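Local coordinates for SVP1-like protein 2 (Kluyveromyces lactis, PDB 4V16), which is a PROPPIN-family beta-propeller that binds phosphoinositides, probably linking it to membranes, and may take part in mitochondrial or peroxisomal functions and amino acid signalling, at residues I118-F121 / G122-N126. Sequence-based numbering, arbitrary orientation.
Sequences IFKF and GNPWN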
ATOM      1  N   ILE A 118     -18.092   1.216   1.506  1.00 34.57           N
ATOM      2  CA  ILE A 118     -17.835  -0.165   1.898  1.00 30.64           C
ATOM      3  C   ILE A 118     -18.926  -1.095   1.366  1.00 36.31           C
ATOM      4  O   ILE A 118     -20.051  -1.100   1.872  1.00 41.42           O
ATOM      5  CB  ILE A 118     -17.743  -0.300   3.432  1.00 36.75           C
ATOM      6  CG1 ILE A 118     -16.631   0.606   3.973  1.00 35.52           C
ATOM      7  CG2 ILE A 118     -17.492  -1.757   3.830  1.00 39.87           C
ATOM      8  CD1 ILE A 118     -16.546   0.659   5.490  1.00 40.33           C
ATOM      9  N   PHE A 119     -18.579  -1.877   0.347  1.00 37.65           N
ATOM     10  CA  PHE A 119     -19.498  -2.851  -0.237  1.00 40.33           C
ATOM     11  C   PHE A 119     -19.190  -4.255   0.281  1.00 40.14           C
ATOM     12  O   PHE A 119     -18.131  -4.493   0.858  1.00 43.58           O
ATOM     13  CB  PHE A 119     -19.410  -2.837  -1.765  1.00 36.14           C
ATOM     14  CG  PHE A 119     -19.593  -1.476  -2.375  1.00 40.29           C
ATOM     15  CD1 PHE A 119     -18.532  -0.586  -2.448  1.00 38.77           C
ATOM     16  CD2 PHE A 119     -20.821  -1.090  -2.885  1.00 40.28           C
ATOM     17  CE1 PHE A 119     -18.696   0.666  -3.013  1.00 39.57           C
ATOM     18  CE2 PHE A 119     -20.989   0.161  -3.453  1.00 42.52           C
ATOM     19  CZ  PHE A 119     -19.926   1.040  -3.514  1.00 40.78           C
ATOM     20  N   LYS A 120     -20.123  -5.177   0.065  1.00 44.52           N
ATOM     21  CA  LYS A 120     -19.930  -6.579   0.424  1.00 41.78           C
ATOM     22  C   LYS A 120     -19.189  -7.310  -0.689  1.00 43.15           C
ATOM     23  O   LYS A 120     -19.429  -7.055  -1.871  1.00 41.66           O
ATOM     24  CB  LYS A 120     -21.281  -7.252   0.690  1.00 41.12           C
ATOM     25  CG  LYS A 120     -21.201  -8.744   0.997  1.00 38.91           C
ATOM     26  CD  LYS A 120     -22.579  -9.381   0.974  1.00 39.94           C
ATOM     27  CE  LYS A 120     -22.507 -10.874   1.256  1.00 52.59           C
ATOM     28  NZ  LYS A 120     -23.846 -11.528   1.189  1.00 59.02           N
ATOM     29  N   PHE A 121     -18.292  -8.218  -0.313  1.00 42.28           N
ATOM     30  CA  PHE A 121     -17.623  -9.064  -1.294  1.00 41.04           C
ATOM     31  C   PHE A 121     -18.404 -10.363  -1.459  1.00 44.24           C
ATOM     32  O   PHE A 121     -18.270 -11.293  -0.662  1.00 47.16           O
ATOM     33  CB  PHE A 121     -16.179  -9.356  -0.887  1.00 37.63           C
ATOM     34  CG  PHE A 121     -15.359  -9.943  -1.995  1.00 37.20           C
ATOM     35  CD1 PHE A 121     -14.704  -9.120  -2.894  1.00 39.47           C
ATOM     36  CD2 PHE A 121     -15.262 -11.315  -2.156  1.00 39.28           C
ATOM     37  CE1 PHE A 121     -13.955  -9.651  -3.923  1.00 37.74           C
ATOM     38  CE2 PHE A 121     -14.513 -11.854  -3.185  1.00 39.14           C
ATOM     39  CZ  PHE A 121     -13.861 -11.021  -4.070  1.00 42.00           C
ATOM     40  N   GLY A 122     -19.224 -10.402  -2.502  1.00 44.02           N
ATOM     41  CA  GLY A 122     -20.112 -11.518  -2.761  1.00 49.45           C
ATOM     42  C   GLY A 122     -21.514 -10.983  -2.963  1.00 51.74           C
ATOM     43  O   GLY A 122     -21.815  -9.866  -2.541  1.00 51.02           O
ATOM     44  N   ASN A 123     -22.362 -11.770  -3.617  1.00 55.61           N
ATOM     45  CA  ASN A 123     -23.750 -11.383  -3.853  1.00 51.73           C
ATOM     46  C   ASN A 123     -24.428 -10.992  -2.542  1.00 51.53           C
ATOM     47  O   ASN A 123     -24.246 -11.668  -1.528  1.00 51.90           O
ATOM     48  CB  ASN A 123     -24.509 -12.527  -4.530  1.00 55.74           C
ATOM     49  CG  ASN A 123     -25.614 -12.035  -5.443  1.00 55.95           C
ATOM     50  OD1 ASN A 123     -25.376 -11.732  -6.613  1.00 55.09           O
ATOM     51  ND2 ASN A 123     -26.830 -11.954  -4.915  1.00 62.15           N
ATOM     52  N   PRO A 124     -25.222  -9.905  -2.547  1.00 47.81           N
ATOM     53  CA  PRO A 124     -25.637  -9.051  -3.671  1.00 48.70           C
ATOM     54  C   PRO A 124     -24.657  -7.930  -4.040  1.00 53.12           C
ATOM     55  O   PRO A 124     -24.994  -7.103  -4.889  1.00 51.59           O
ATOM     56  CB  PRO A 124     -26.949  -8.455  -3.165  1.00 50.13           C
ATOM     57  CG  PRO A 124     -26.737  -8.322  -1.699  1.00 48.02           C
ATOM     58  CD  PRO A 124     -25.870  -9.490  -1.289  1.00 46.63           C
ATOM     59  N   TRP A 125     -23.477  -7.906  -3.424  1.00 52.39           N
ATOM     60  CA  TRP A 125     -22.476  -6.866  -3.685  1.00 49.82           C
ATOM     61  C   TRP A 125     -23.011  -5.468  -3.358  1.00 48.39           C
ATOM     62  O   TRP A 125     -22.817  -4.526  -4.128  1.00 43.58           O
ATOM     63  CB  TRP A 125     -22.011  -6.911  -5.149  1.00 47.57           C
ATOM     64  CG  TRP A 125     -21.578  -8.273  -5.610  1.00 52.72           C
ATOM     65  CD1 TRP A 125     -22.364  -9.239  -6.167  1.00 49.49           C
ATOM     66  CD2 TRP A 125     -20.254  -8.818  -5.553  1.00 52.59           C
ATOM     67  NE1 TRP A 125     -21.614 -10.353  -6.456  1.00 53.70           N
ATOM     68  CE2 TRP A 125     -20.314 -10.120  -6.090  1.00 54.24           C
ATOM     69  CE3 TRP A 125     -19.023  -8.332  -5.100  1.00 52.50           C
ATOM     70  CZ2 TRP A 125     -19.193 -10.942  -6.187  1.00 55.07           C
ATOM     71  CZ3 TRP A 125     -17.909  -9.151  -5.197  1.00 48.77           C
ATOM     72  CH2 TRP A 125     -18.002 -10.440  -5.736  1.00 47.44           C
ATOM     73  N   ASN A 126     -23.670  -5.342  -2.208  1.00 47.69           N
ATOM     74  CA  ASN A 126     -24.314  -4.093  -1.807  1.00 44.39           C
ATOM     75  C   ASN A 126     -23.517  -3.331  -0.752  1.00 49.64           C
ATOM     76  O   ASN A 126     -22.583  -3.870  -0.156  1.00 48.11           O
ATOM     77  CB  ASN A 126     -25.717  -4.378  -1.269  1.00 47.92           C
ATOM     78  CG  ASN A 126     -25.694  -5.148   0.041  1.00 46.50           C
ATOM     79  OD1 ASN A 126     -24.996  -6.154   0.177  1.00 47.74           O
ATOM     80  ND2 ASN A 126     -26.452  -4.668   1.018  1.00 49.26           N
TER
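Lys120 reaches along the turn that follows its own strand and fastens itself to the backbone of Asn123. Its CB sits 3.7 Å from Asn126 O, with the amide oxygen OD1 of Asn126 a little farther off. With CG anti to the backbone N (chi1 177°) and the rest of the chain fully extended, CG and CD run past Gly122 O, CD at 3.6 Å. CE then comes up to Asn123 O, and NZ donates to that same carbonyl over 2.7 Å, tilted 22° from its plane, while Pro124 CD lies beside the ammonium group. An alanine in its place would probably leave Asn123 O without this donor and the cis peptide that carries it less firmly held. The main chain closes the loop as well: Lys120 N donates to Asn126 O, and within the turn Trp125 N bonds to Gly122 O. This is the connection between the third and fourth strands, 115-120 and 132-133, of a four-stranded antiparallel blade in the seven-bladed PROPPIN propeller. Trp125 turns its indole back toward the strand end, CE3 lying 3.5 Å from Lys120 O. Its benzene edge meets the face of Phe121 in a T-shaped pair, planes at 67° and CZ3 3.9 Å from Phe121 CD1; Ile108 of the neighbouring strand 107-112 touches both aromatic side chains.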